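Local atomic coordinates of uncharacterized protein (Nostoc punctiforme, PDB entry 2R3S), a protein that probably transfers methyl groups from S-adenosylmethionine to hydroxyl groups of a substrate not yet identified, as a dimeric O-methyltransferase. Residues V31-S36 against L86-K91; V136-A141 against A198-V203; L235-N240 against K266-D271; K256-L261 against A313-S318. All coordinates share one frame; numbering follows the deposited sequence. Where two conformers were deposited one is given.

Contact 1: residues V31-S36 against L86-K91; sequences VFTAIS and LDRQSK
Leu86 lies over one face of the Phe32 ring, its CD1 4.0 Å from the ring centroid and 14° off the normal, a CH-pi contact, while water 1 sits at the ring edge, in its plane. The two side chains run side by side, and Leu86 CB reaches to 3.7 Å from Phe32 CD2. Their apolar bulk suits a buried seam, which Phe68 also lines and which Phe10 of the second subunit touches at Leu86. A second flat group, the Asp87 carboxylate, takes Ser36 OG at 2.7 Å on the syn side of OD2. Its OD1 receives Gln89 N from above the carboxylate plane, making an Asx turn, and a proton from water 2, which also donates to Thr33 O. This contact belongs to the dimerisation domain, where helices and a small antiparallel sheet are consistent with a winged-helix fold, and it ties helix 31-35 to the loop that follows helix 80-85. Asp87 CG stands anti to the backbone N (chi1 180°), which carries the carboxylate across to Ser36, the first residue beyond helix 31-35. An alanine here is likely to leave Ser36 OG and Gln89 N without their acceptor and the turn free to shift. Thr33 OG1 accepts Arg88 N at 3.0 Å in a nearly straight bond and shares water 1 with Leu86 O; the Arg88 guanidinium turns instead to Asn30 and Asp96.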
loop_
_atom_site.group_PDB
_atom_site.type_symbol
_atom_site.label_atom_id
_atom_site.label_comp_id
_atom_site.label_asym_id
_atom_site.label_seq_id
_atom_site.Cartn_x
_atom_site.Cartn_y
_atom_site.Cartn_z
ATOM N N VAL A 31 -13.589 -0.980 14.554
ATOM C CA VAL A 31 -13.146 0.171 15.317
ATOM C C VAL A 31 -14.060 1.374 15.080
ATOM O O VAL A 31 -14.436 2.067 16.017
ATOM C CB VAL A 31 -11.701 0.564 14.989
ATOM C CG1 VAL A 31 -11.346 1.816 15.737
ATOM C CG2 VAL A 31 -10.715 -0.593 15.315
ATOM N N PHE A 32 -14.402 1.631 13.827
ATOM C CA PHE A 32 -15.191 2.835 13.476
ATOM C C PHE A 32 -16.618 2.787 14.020
ATOM O O PHE A 32 -17.172 3.809 14.376
ATOM C CB PHE A 32 -15.247 2.998 11.961
ATOM C CG PHE A 32 -13.917 2.972 11.312
ATOM C CD1 PHE A 32 -13.052 4.049 11.439
ATOM C CD2 PHE A 32 -13.501 1.859 10.588
ATOM C CE1 PHE A 32 -11.783 4.025 10.829
ATOM C CE2 PHE A 32 -12.243 1.838 9.968
ATOM C CZ PHE A 32 -11.398 2.924 10.085
ATOM N N THR A 33 -17.209 1.588 14.031
ATOM C CA THR A 33 -18.536 1.334 14.607
ATOM C C THR A 33 -18.559 1.573 16.113
ATOM O O THR A 33 -19.565 2.049 16.650
ATOM C CB THR A 33 -18.982 -0.109 14.285
ATOM O OG1 THR A 33 -19.004 -0.279 12.855
ATOM C CG2 THR A 33 -20.370 -0.423 14.862
ATOM N N ALA A 34 -17.455 1.246 16.780
ATOM C CA ALA A 34 -17.302 1.475 18.227
ATOM C C ALA A 34 -17.142 2.956 18.604
ATOM O O ALA A 34 -17.617 3.392 19.673
ATOM C CB ALA A 34 -16.119 0.646 18.770
ATOM N N ILE A 35 -16.459 3.720 17.754
ATOM C CA ILE A 35 -16.356 5.166 17.932
ATOM C C ILE A 35 -17.629 5.871 17.479
ATOM O O ILE A 35 -18.156 6.744 18.169
ATOM C CB ILE A 35 -15.157 5.778 17.164
ATOM C CG1 ILE A 35 -13.830 5.171 17.638
ATOM C CG2 ILE A 35 -15.106 7.272 17.401
ATOM C CD1 ILE A 35 -12.668 5.456 16.733
ATOM N N SER A 36 -18.109 5.503 16.305
ATOM C CA SER A 36 -19.297 6.091 15.722
ATOM C C SER A 36 -19.221 7.614 15.695
ATOM O O SER A 36 -18.238 8.166 15.204
ATOM C CB SER A 36 -20.565 5.580 16.415
ATOM O OG SER A 36 -21.700 5.968 15.657
ATOM N N LEU A 86 -17.761 4.080 7.128
ATOM C CA LEU A 86 -17.029 3.017 7.821
ATOM C C LEU A 86 -17.641 2.562 9.137
ATOM O O LEU A 86 -17.220 1.522 9.705
ATOM C CB LEU A 86 -15.585 3.459 8.040
ATOM C CG LEU A 86 -14.788 3.633 6.731
ATOM C CD1 LEU A 86 -13.398 4.194 7.019
ATOM C CD2 LEU A 86 -14.759 2.295 5.965
ATOM N N ASP A 87 -18.633 3.327 9.594
ATOM C CA ASP A 87 -19.446 3.021 10.759
ATOM C C ASP A 87 -20.630 2.204 10.273
ATOM O O ASP A 87 -21.414 2.682 9.466
ATOM C CB ASP A 87 -19.928 4.345 11.368
ATOM C CG ASP A 87 -20.782 4.162 12.579
ATOM O OD1 ASP A 87 -21.073 3.011 12.921
ATOM O OD2 ASP A 87 -21.141 5.185 13.186
ATOM N N ARG A 88 -20.747 0.972 10.773
ATOM C CA ARG A 88 -21.793 0.031 10.372
ATOM C C ARG A 88 -23.208 0.559 10.629
ATOM O O ARG A 88 -24.155 0.051 10.082
ATOM C CB ARG A 88 -21.632 -1.283 11.110
ATOM C CG ARG A 88 -20.515 -2.108 10.622
ATOM C CD ARG A 88 -20.477 -3.452 11.336
ATOM N NE ARG A 88 -19.328 -4.227 10.881
ATOM C CZ ARG A 88 -19.250 -4.870 9.728
ATOM N NH1 ARG A 88 -20.251 -4.846 8.860
ATOM N NH2 ARG A 88 -18.139 -5.521 9.426
ATOM N N GLN A 89 -23.320 1.562 11.490
ATOM C CA GLN A 89 -24.576 2.186 11.836
ATOM C C GLN A 89 -25.079 3.012 10.671
ATOM O O GLN A 89 -26.259 3.262 10.587
ATOM C CB GLN A 89 -24.386 3.026 13.123
ATOM C CG GLN A 89 -25.336 4.221 13.343
ATOM C CD GLN A 89 -26.806 3.818 13.365
ATOM O OE1 GLN A 89 -27.160 2.631 13.525
ATOM N NE2 GLN A 89 -27.681 4.806 13.186
ATOM N N SER A 90 -24.196 3.426 9.767
ATOM C CA SER A 90 -24.562 4.266 8.638
ATOM C C SER A 90 -25.112 3.431 7.481
ATOM O O SER A 90 -24.596 2.349 7.183
ATOM C CB SER A 90 -23.349 5.035 8.126
ATOM O OG SER A 90 -23.639 5.738 6.916
ATOM N N LYS A 91 -26.140 3.968 6.822
ATOM C CA LYS A 91 -26.725 3.375 5.630
ATOM C C LYS A 91 -25.728 3.335 4.475
ATOM O O LYS A 91 -25.914 2.572 3.540
ATOM C CB LYS A 91 -28.003 4.152 5.218
HETATM O O HOH W 1 -16.487 -0.414 11.604
HETATM O O HOH W 2 -21.981 2.481 15.393
#

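Contact 2: residues V136-A141 against A198-V203; sequences VWVQFA and ASVLEV
Val138 and Val200 meet where the helices come closest in backbone, their CA atoms 5.0 Å apart, and the packing grows outward from this pair. Segments 136-141 and 198-203 run almost parallel, 10° between their directions, with axes 8.8 Å apart, a spacing that small and beta-branched residues allow. The CG2 branch of Val200, anti to its carbonyl carbon, is the main bump: it pushes against the backbone of helix 136-143, 3.8 Å from Trp137 C, and lies 3.9 Å from Trp137 CB and as near to Val138 CG2. The other branch, CG1, turns up the helix toward the methyl of Ala141. That methyl fits between the two valines, one turn apart, with Val203 CG1 3.9 Å from Ala141 CB and Val200 CG1 a little further off. Alanine suits this place because a single carbon fills the hollow while letting Val203 CG1 approach Ala141 O to 3.7 Å. At the N-terminal end, Val138 CG2 comes 3.3 Å from Ser199 OG, the hydroxyl and the methyl meeting at the border of the contact. The indole of Trp137 leads away from helix 198-211, toward His244, and its NE1 is bonded to Thr129 O. Both helices belong to the methyltransferase domain, where helix 198-211 follows strand 191-196 of the central sheet and helix 136-143 lies beside it. Apart from the Ser199 hydroxyl, the side-chain atoms that meet are hydrocarbon, so the fit rests on matching shape and exclusion of water rather than on directed bonds.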
loop_
_atom_site.group_PDB
_atom_site.type_symbol
_atom_site.label_atom_id
_atom_site.label_comp_id
_atom_site.label_asym_id
_atom_site.label_seq_id
_atom_site.Cartn_x
_atom_site.Cartn_y
_atom_site.Cartn_z
ATOM N N VAL A 136 -13.961 -15.616 -6.850
ATOM C CA VAL A 136 -13.760 -14.206 -6.553
ATOM C C VAL A 136 -14.950 -13.351 -7.052
ATOM O O VAL A 136 -15.191 -12.277 -6.519
ATOM C CB VAL A 136 -12.376 -13.687 -7.054
ATOM C CG1 VAL A 136 -12.376 -13.370 -8.573
ATOM C CG2 VAL A 136 -11.925 -12.501 -6.206
ATOM N N TRP A 137 -15.714 -13.866 -8.010
ATOM C CA TRP A 137 -16.846 -13.133 -8.587
ATOM C C TRP A 137 -18.109 -13.269 -7.766
ATOM O O TRP A 137 -18.961 -12.376 -7.806
ATOM C CB TRP A 137 -17.028 -13.471 -10.081
ATOM C CG TRP A 137 -15.752 -13.156 -10.816
ATOM C CD1 TRP A 137 -14.965 -14.036 -11.512
ATOM C CD2 TRP A 137 -15.060 -11.883 -10.862
ATOM N NE1 TRP A 137 -13.841 -13.400 -11.978
ATOM C CE2 TRP A 137 -13.864 -12.087 -11.586
ATOM C CE3 TRP A 137 -15.337 -10.596 -10.367
ATOM C CZ2 TRP A 137 -12.950 -11.057 -11.827
ATOM C CZ3 TRP A 137 -14.417 -9.570 -10.605
ATOM C CH2 TRP A 137 -13.244 -9.810 -11.318
ATOM N N VAL A 138 -18.189 -14.321 -6.943
ATOM C CA VAL A 138 -19.215 -14.397 -5.903
ATOM C C VAL A 138 -18.904 -13.361 -4.829
ATOM O O VAL A 138 -19.806 -12.641 -4.405
ATOM C CB VAL A 138 -19.353 -15.826 -5.326
ATOM C CG1 VAL A 138 -20.457 -15.917 -4.218
ATOM C CG2 VAL A 138 -19.632 -16.798 -6.456
ATOM N N GLN A 139 -17.639 -13.263 -4.418
ATOM C CA GLN A 139 -17.242 -12.229 -3.465
ATOM C C GLN A 139 -17.488 -10.831 -4.022
ATOM O O GLN A 139 -18.004 -9.976 -3.304
ATOM C CB GLN A 139 -15.780 -12.373 -3.014
ATOM C CG GLN A 139 -15.548 -13.478 -2.005
ATOM C CD GLN A 139 -16.519 -13.409 -0.840
ATOM O OE1 GLN A 139 -16.534 -12.431 -0.091
ATOM N NE2 GLN A 139 -17.365 -14.437 -0.710
ATOM N N PHE A 140 -17.153 -10.598 -5.297
ATOM C CA PHE A 140 -17.442 -9.303 -5.892
ATOM C C PHE A 140 -18.934 -9.013 -5.794
ATOM O O PHE A 140 -19.328 -7.946 -5.331
ATOM C CB PHE A 140 -17.003 -9.220 -7.346
ATOM C CG PHE A 140 -17.175 -7.841 -7.944
ATOM C CD1 PHE A 140 -18.408 -7.415 -8.399
ATOM C CD2 PHE A 140 -16.112 -6.973 -8.015
ATOM C CE1 PHE A 140 -18.578 -6.151 -8.924
ATOM C CE2 PHE A 140 -16.262 -5.698 -8.538
ATOM C CZ PHE A 140 -17.496 -5.291 -9.007
ATOM N N ALA A 141 -19.757 -9.961 -6.250
ATOM C CA ALA A 141 -21.197 -9.770 -6.286
ATOM C C ALA A 141 -21.807 -9.472 -4.903
ATOM O O ALA A 141 -22.744 -8.672 -4.781
ATOM C CB ALA A 141 -21.898 -10.983 -6.932
ATOM N N ALA A 198 -23.050 -19.710 -12.745
ATOM C CA ALA A 198 -24.214 -20.089 -11.950
ATOM C C ALA A 198 -24.154 -19.610 -10.500
ATOM O O ALA A 198 -25.149 -19.136 -9.973
ATOM C CB ALA A 198 -24.441 -21.619 -12.002
ATOM N N SER A 199 -23.018 -19.763 -9.843
ATOM C CA SER A 199 -22.904 -19.369 -8.443
ATOM C C SER A 199 -23.015 -17.857 -8.246
ATOM O O SER A 199 -23.408 -17.394 -7.172
ATOM C CB SER A 199 -21.590 -19.866 -7.871
ATOM O OG SER A 199 -20.473 -19.270 -8.532
ATOM N N VAL A 200 -22.704 -17.084 -9.290
ATOM C CA VAL A 200 -22.822 -15.624 -9.215
ATOM C C VAL A 200 -24.265 -15.199 -9.393
ATOM O O VAL A 200 -24.750 -14.346 -8.662
ATOM C CB VAL A 200 -21.911 -14.920 -10.246
ATOM C CG1 VAL A 200 -22.127 -13.395 -10.206
ATOM C CG2 VAL A 200 -20.432 -15.311 -10.008
ATOM N N LEU A 201 -24.951 -15.804 -10.349
ATOM C CA LEU A 201 -26.380 -15.552 -10.571
ATOM C C LEU A 201 -27.276 -15.852 -9.372
ATOM O O LEU A 201 -28.385 -15.327 -9.296
ATOM C CB LEU A 201 -26.883 -16.340 -11.777
ATOM C CG LEU A 201 -26.337 -15.923 -13.130
ATOM C CD1 LEU A 201 -26.648 -17.009 -14.152
ATOM C CD2 LEU A 201 -26.905 -14.565 -13.538
ATOM N N GLU A 202 -26.815 -16.690 -8.448
ATOM C CA GLU A 202 -27.546 -16.882 -7.203
ATOM C C GLU A 202 -27.672 -15.558 -6.457
ATOM O O GLU A 202 -28.740 -15.252 -5.925
ATOM C CB GLU A 202 -26.886 -17.954 -6.345
ATOM C CG GLU A 202 -27.041 -19.365 -6.922
ATOM C CD GLU A 202 -28.499 -19.734 -7.189
ATOM O OE1 GLU A 202 -29.378 -19.444 -6.337
ATOM O OE2 GLU A 202 -28.764 -20.306 -8.263
ATOM N N VAL A 203 -26.603 -14.745 -6.465
ATOM C CA VAL A 203 -26.651 -13.404 -5.851
ATOM C C VAL A 203 -27.634 -12.473 -6.594
ATOM O O VAL A 203 -28.486 -11.809 -5.971
ATOM C CB VAL A 203 -25.247 -12.736 -5.798
ATOM C CG1 VAL A 203 -25.329 -11.369 -5.061
ATOM C CG2 VAL A 203 -24.228 -13.684 -5.156
#

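Contact 3: residues L235-N240 against K266-D271. With EDO (1,2-ethanediol), chain E.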
loop_
_atom_site.group_PDB
_atom_site.type_symbol
_atom_site.label_atom_id
_atom_site.label_comp_id
_atom_site.label_asym_id
_atom_site.label_seq_id
_atom_site.Cartn_x
_atom_site.Cartn_y
_atom_site.Cartn_z
ATOM N N LEU A 235 -31.920 -3.875 -25.339
ATOM C CA LEU A 235 -30.865 -3.272 -24.528
ATOM C C LEU A 235 -29.947 -4.360 -23.997
ATOM O O LEU A 235 -30.413 -5.356 -23.439
ATOM C CB LEU A 235 -31.519 -2.479 -23.406
ATOM C CG LEU A 235 -30.674 -1.796 -22.336
ATOM C CD1 LEU A 235 -29.761 -0.776 -22.960
ATOM C CD2 LEU A 235 -31.599 -1.140 -21.309
ATOM N N VAL A 236 -28.647 -4.192 -24.233
ATOM C CA VAL A 236 -27.599 -5.104 -23.734
ATOM C C VAL A 236 -26.609 -4.325 -22.838
ATOM O O VAL A 236 -25.911 -3.420 -23.290
ATOM C CB VAL A 236 -26.844 -5.817 -24.869
ATOM C CG1 VAL A 236 -25.809 -6.778 -24.308
ATOM C CG2 VAL A 236 -27.832 -6.584 -25.792
ATOM N N LEU A 237 -26.580 -4.677 -21.557
ATOM C CA LEU A 237 -25.689 -4.047 -20.594
ATOM C C LEU A 237 -24.405 -4.857 -20.468
ATOM O O LEU A 237 -24.458 -6.076 -20.370
ATOM C CB LEU A 237 -26.362 -3.958 -19.228
ATOM C CG LEU A 237 -27.818 -3.512 -19.210
ATOM C CD1 LEU A 237 -28.288 -3.371 -17.775
ATOM C CD2 LEU A 237 -27.950 -2.232 -19.982
ATOM N N LEU A 238 -23.267 -4.165 -20.457
ATOM C CA LEU A 238 -21.965 -4.738 -20.160
ATOM C C LEU A 238 -21.276 -3.950 -19.005
ATOM O O LEU A 238 -20.376 -3.109 -19.236
ATOM C CB LEU A 238 -21.101 -4.685 -21.413
ATOM C CG LEU A 238 -21.372 -5.675 -22.539
ATOM C CD1 LEU A 238 -20.789 -5.169 -23.900
ATOM C CD2 LEU A 238 -20.785 -7.004 -22.126
ATOM N N PRO A 239 -21.685 -4.224 -17.750
ATOM C CA PRO A 239 -21.078 -3.542 -16.618
ATOM C C PRO A 239 -19.781 -4.219 -16.190
ATOM O O PRO A 239 -19.788 -5.392 -15.896
ATOM C CB PRO A 239 -22.145 -3.654 -15.531
ATOM C CG PRO A 239 -23.185 -4.615 -16.044
ATOM C CD PRO A 239 -22.713 -5.179 -17.312
ATOM N N ASN A 240 -18.683 -3.475 -16.177
ATOM C CA ASN A 240 -17.381 -3.957 -15.695
ATOM C C ASN A 240 -16.986 -5.358 -16.213
ATOM O O ASN A 240 -16.455 -6.210 -15.453
ATOM C CB ASN A 240 -17.296 -3.893 -14.149
ATOM C CG ASN A 240 -17.145 -2.478 -13.620
ATOM O OD1 ASN A 240 -16.208 -1.765 -13.981
ATOM N ND2 ASN A 240 -18.064 -2.069 -12.742
ATOM N N LYS A 266 -29.552 -1.317 -28.516
ATOM C CA LYS A 266 -28.506 -0.489 -27.916
ATOM C C LYS A 266 -27.679 -1.280 -26.911
ATOM O O LYS A 266 -28.212 -2.086 -26.165
ATOM C CB LYS A 266 -29.140 0.720 -27.234
ATOM C CG LYS A 266 -29.271 1.909 -28.165
ATOM C CD LYS A 266 -30.339 2.917 -27.761
ATOM C CE LYS A 266 -31.427 3.023 -28.835
ATOM N NZ LYS A 266 -32.497 4.013 -28.505
ATOM N N VAL A 267 -26.372 -1.045 -26.898
ATOM C CA VAL A 267 -25.469 -1.602 -25.888
ATOM C C VAL A 267 -25.046 -0.453 -24.963
ATOM O O VAL A 267 -24.682 0.615 -25.447
ATOM C CB VAL A 267 -24.239 -2.221 -26.555
ATOM C CG1 VAL A 267 -23.284 -2.832 -25.529
ATOM C CG2 VAL A 267 -24.672 -3.259 -27.587
ATOM N N ILE A 268 -25.123 -0.655 -23.650
ATOM C CA ILE A 268 -24.529 0.271 -22.668
ATOM C C ILE A 268 -23.331 -0.388 -21.979
ATOM O O ILE A 268 -23.474 -1.413 -21.299
ATOM C CB ILE A 268 -25.517 0.677 -21.594
ATOM C CG1 ILE A 268 -26.744 1.351 -22.215
ATOM C CG2 ILE A 268 -24.848 1.642 -20.580
ATOM C CD1 ILE A 268 -27.649 2.069 -21.182
ATOM N N VAL A 269 -22.150 0.176 -22.207
ATOM C CA VAL A 269 -20.924 -0.241 -21.515
ATOM C C VAL A 269 -20.730 0.638 -20.287
ATOM O O VAL A 269 -20.855 1.850 -20.363
ATOM C CB VAL A 269 -19.695 -0.189 -22.444
ATOM C CG1 VAL A 269 -18.414 -0.562 -21.696
ATOM C CG2 VAL A 269 -19.913 -1.124 -23.625
ATOM N N PHE A 270 -20.486 0.012 -19.139
ATOM C CA PHE A 270 -20.209 0.736 -17.900
ATOM C C PHE A 270 -18.853 0.224 -17.425
ATOM O O PHE A 270 -18.688 -0.963 -17.193
ATOM C CB PHE A 270 -21.312 0.513 -16.867
ATOM C CG PHE A 270 -21.017 1.119 -15.519
ATOM C CD1 PHE A 270 -21.215 2.465 -15.291
ATOM C CD2 PHE A 270 -20.546 0.335 -14.467
ATOM C CE1 PHE A 270 -20.935 3.026 -14.029
ATOM C CE2 PHE A 270 -20.272 0.899 -13.225
ATOM C CZ PHE A 270 -20.469 2.238 -13.017
ATOM N N ASP A 271 -17.857 1.105 -17.342
ATOM C CA ASP A 271 -16.484 0.640 -17.188
ATOM C C ASP A 271 -15.569 1.797 -16.789
ATOM O O ASP A 271 -16.025 2.920 -16.654
ATOM C CB ASP A 271 -16.016 -0.038 -18.496
ATOM C CG ASP A 271 -15.144 -1.283 -18.260
ATOM O OD1 ASP A 271 -14.126 -1.189 -17.528
ATOM O OD2 ASP A 271 -15.474 -2.356 -18.840
HETATM C C1 EDO E . -19.650 -6.883 -13.320
HETATM O O1 EDO E . -20.021 -7.457 -14.626
HETATM C C2 EDO E . -18.755 -7.740 -12.408
HETATM O O2 EDO E . -17.334 -7.622 -12.599
HETATM O O HOH W 3 -17.712 -3.581 -19.761
#
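Leu238 O is gripped by two donors: Phe270 N, at 3.1 Å and well above the carbonyl plane, and water 3, at 2.8 Å, whose other proton goes to Asp271 OD2. The rest of the parallel ladder is regular. Val236 N and Leu238 N give to Lys266 O and Ile268 O, Ile268 N gives to Val236 O, and Asn240 N closes the series on Phe270 O at 2.7 Å. On one face, Leu238 CD1 nestles between Val267 CG1, 3.8 Å away, and Val269 CG2; helix 247-260 covers this side. On the other, Leu235 CD1 reaches Ile268 CG1 at 3.8 Å, and Leu237 lies beside the same isoleucine. Branched aliphatic residues suit both buried faces. Beyond the strand, Asn240 adopts a left-handed backbone (phi 46°, psi 45°), which asparagine tolerates well. Its ND2 lies at the Phe270 ring edge, 3.7 Å from CE2, with amide and ring planes 76° apart, and its OD1 accepts from Gln328. A valine in its place would probably strain that backbone and leave the Gln328 amide without its acceptor. Asp271 OD1 meanwhile bonds His243. Neighbouring parallel strands in the middle of a seven-stranded sheet, order 3-2-1-4-5-7-6 with the last-but-one in that order antiparallel, are the hallmark of the Rossmann-like class I methyltransferase fold.

Contact 4: residues K256-L261 against A313-S318; sequences KIKTAL and AGFSHS
The polar part of this contact is a single bond, from Lys258 NZ to Gly314 O at 2.9 Å. The ammonium group comes in from above the carbonyl plane, at a C=O to donor angle of 122°. Lysine suits the place because its chain can span the distance: CG is anti to the backbone N (chi1 -165°) and the rest is extended, so that the first methylenes pass over the Phe315 ring while the charge arrives at the backbone just after helix 303-312. A positive group there would probably interact well with the negative end of the helix dipole. Gly314 ends that helix in a Schellman motif, with phi 106°; a side chain at this position would collide with the preceding carbonyl and crowd Lys258 NZ, which accounts for the glycine. The contact thus joins two elements of the methyltransferase domain, helix 247-260, which packs on the central sheet, and the turn leading from helix 303-312 into edge strand 317-321. The apolar part centres on the Phe315 ring. Lys258 CG lies over one face, 4.1 Å above the plane and toward the rim, and Lys258 CB is 3.9 Å from Phe315 CZ, the two side chains sliding past each other in opposite directions. The Leu261 side chain runs at about a right angle to that of Phe315 and brings CD1 obliquely to 3.6 Å from Phe315 CE2, and Ile257 CG2 stands more distantly at the edge, 4.4 Å from CZ. Elsewhere on the ring, Phe310 makes an edge-to-face contact and Val267 comes up from the sheet.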
loop_
_atom_site.group_PDB
_atom_site.type_symbol
_atom_site.label_atom_id
_atom_site.label_comp_id
_atom_site.label_asym_id
_atom_site.label_seq_id
_atom_site.Cartn_x
_atom_site.Cartn_y
_atom_site.Cartn_z
ATOM N N LYS A 256 -21.359 -11.158 -31.383
ATOM C CA LYS A 256 -22.401 -11.991 -30.790
ATOM C C LYS A 256 -23.536 -11.127 -30.240
ATOM O O LYS A 256 -24.719 -11.377 -30.466
ATOM C CB LYS A 256 -21.781 -12.839 -29.689
ATOM C CG LYS A 256 -22.717 -13.805 -29.004
ATOM C CD LYS A 256 -21.945 -14.701 -28.056
ATOM C CE LYS A 256 -22.856 -15.760 -27.423
ATOM N NZ LYS A 256 -22.090 -16.759 -26.677
ATOM N N ILE A 257 -23.176 -10.076 -29.539
ATOM C CA ILE A 257 -24.171 -9.172 -29.006
ATOM C C ILE A 257 -24.974 -8.561 -30.143
ATOM O O ILE A 257 -26.196 -8.384 -30.015
ATOM C CB ILE A 257 -23.519 -8.069 -28.135
ATOM C CG1 ILE A 257 -22.988 -8.693 -26.832
ATOM C CG2 ILE A 257 -24.512 -6.957 -27.855
ATOM C CD1 ILE A 257 -22.135 -7.795 -25.976
ATOM N N LYS A 258 -24.304 -8.224 -31.249
ATOM C CA LYS A 258 -24.986 -7.535 -32.360
ATOM C C LYS A 258 -26.100 -8.408 -32.944
ATOM O O LYS A 258 -27.209 -7.941 -33.161
ATOM C CB LYS A 258 -24.022 -7.125 -33.475
ATOM C CG LYS A 258 -24.663 -6.103 -34.406
ATOM C CD LYS A 258 -23.920 -5.896 -35.703
ATOM C CE LYS A 258 -24.681 -4.870 -36.559
ATOM N NZ LYS A 258 -24.156 -4.795 -37.944
ATOM N N THR A 259 -25.787 -9.673 -33.174
ATOM C CA THR A 259 -26.767 -10.650 -33.638
ATOM C C THR A 259 -28.022 -10.691 -32.747
ATOM O O THR A 259 -29.139 -10.718 -33.241
ATOM C CB THR A 259 -26.152 -12.034 -33.664
ATOM O OG1 THR A 259 -24.940 -12.008 -34.444
ATOM C CG2 THR A 259 -27.146 -13.021 -34.227
ATOM N N ALA A 260 -27.820 -10.661 -31.433
ATOM C CA ALA A 260 -28.900 -10.771 -30.467
ATOM C C ALA A 260 -29.749 -9.514 -30.352
ATOM O O ALA A 260 -30.837 -9.563 -29.788
ATOM C CB ALA A 260 -28.345 -11.171 -29.115
ATOM N N LEU A 261 -29.293 -8.390 -30.886
ATOM C CA LEU A 261 -30.058 -7.143 -30.746
ATOM C C LEU A 261 -31.244 -7.080 -31.696
ATOM O O LEU A 261 -31.190 -7.638 -32.783
ATOM C CB LEU A 261 -29.179 -5.908 -30.993
ATOM C CG LEU A 261 -28.192 -5.462 -29.905
ATOM C CD1 LEU A 261 -27.221 -4.439 -30.532
ATOM C CD2 LEU A 261 -28.905 -4.887 -28.670
ATOM N N ALA A 313 -17.002 -4.304 -34.918
ATOM C CA ALA A 313 -17.968 -5.357 -34.627
ATOM C C ALA A 313 -19.246 -5.128 -35.408
ATOM O O ALA A 313 -20.160 -5.940 -35.326
ATOM C CB ALA A 313 -18.286 -5.418 -33.110
ATOM N N GLY A 314 -19.328 -4.004 -36.117
ATOM C CA GLY A 314 -20.451 -3.723 -36.987
ATOM C C GLY A 314 -21.457 -2.698 -36.507
ATOM O O GLY A 314 -22.509 -2.544 -37.112
ATOM N N PHE A 315 -21.172 -1.991 -35.427
ATOM C CA PHE A 315 -22.147 -1.057 -34.902
ATOM C C PHE A 315 -21.997 0.232 -35.674
ATOM O O PHE A 315 -20.963 0.471 -36.303
ATOM C CB PHE A 315 -21.975 -0.842 -33.394
ATOM C CG PHE A 315 -22.337 -2.047 -32.572
ATOM C CD1 PHE A 315 -21.500 -3.153 -32.542
ATOM C CD2 PHE A 315 -23.513 -2.078 -31.836
ATOM C CE1 PHE A 315 -21.832 -4.274 -31.806
ATOM C CE2 PHE A 315 -23.850 -3.180 -31.099
ATOM C CZ PHE A 315 -23.003 -4.286 -31.074
ATOM N N SER A 316 -23.040 1.046 -35.637
ATOM C CA SER A 316 -23.117 2.226 -36.464
ATOM C C SER A 316 -22.533 3.441 -35.766
ATOM O O SER A 316 -22.084 4.368 -36.421
ATOM C CB SER A 316 -24.579 2.488 -36.862
ATOM O OG SER A 316 -25.259 3.301 -35.916
ATOM N N HIS A 317 -22.536 3.443 -34.438
ATOM C CA HIS A 317 -22.238 4.654 -33.676
ATOM C C HIS A 317 -22.045 4.337 -32.179
ATOM O O HIS A 317 -22.812 3.573 -31.606
ATOM C CB HIS A 317 -23.381 5.675 -33.849
ATOM C CG HIS A 317 -23.198 6.937 -33.059
ATOM N ND1 HIS A 317 -22.070 7.730 -33.165
ATOM C CD2 HIS A 317 -24.015 7.561 -32.170
ATOM C CE1 HIS A 317 -22.196 8.780 -32.367
ATOM N NE2 HIS A 317 -23.363 8.700 -31.748
ATOM N N SER A 318 -21.006 4.924 -31.573
ATOM C CA SER A 318 -20.773 4.831 -30.144
ATOM C C SER A 318 -20.441 6.208 -29.594
ATOM O O SER A 318 -19.776 7.011 -30.238
ATOM C CB SER A 318 -19.678 3.827 -29.812
ATOM O OG SER A 318 -18.635 3.839 -30.766
#

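Contact 1 belongs to the N-terminal dimerisation domain, and contacts 2, 3 and 4 follow it in the methyltransferase domain; its centre lies about 26 Å from that of contact 2 and 46 Å from that of contact 4. Contacts 3 and 4 interlock: their segments alternate along the chain, their centres are 12 Å apart, and they touch, Val236 and Val267 of the sheet packing against Leu261 and Phe315. Strand 233-239 and helix 247-260 succeed one another in the chain. Contact 2 is nearer contact 3, nearest atoms about 5 Å apart without touching. The N-terminal part thus probably serves dimerisation, and the larger C-terminal part forms the probable catalytic fold.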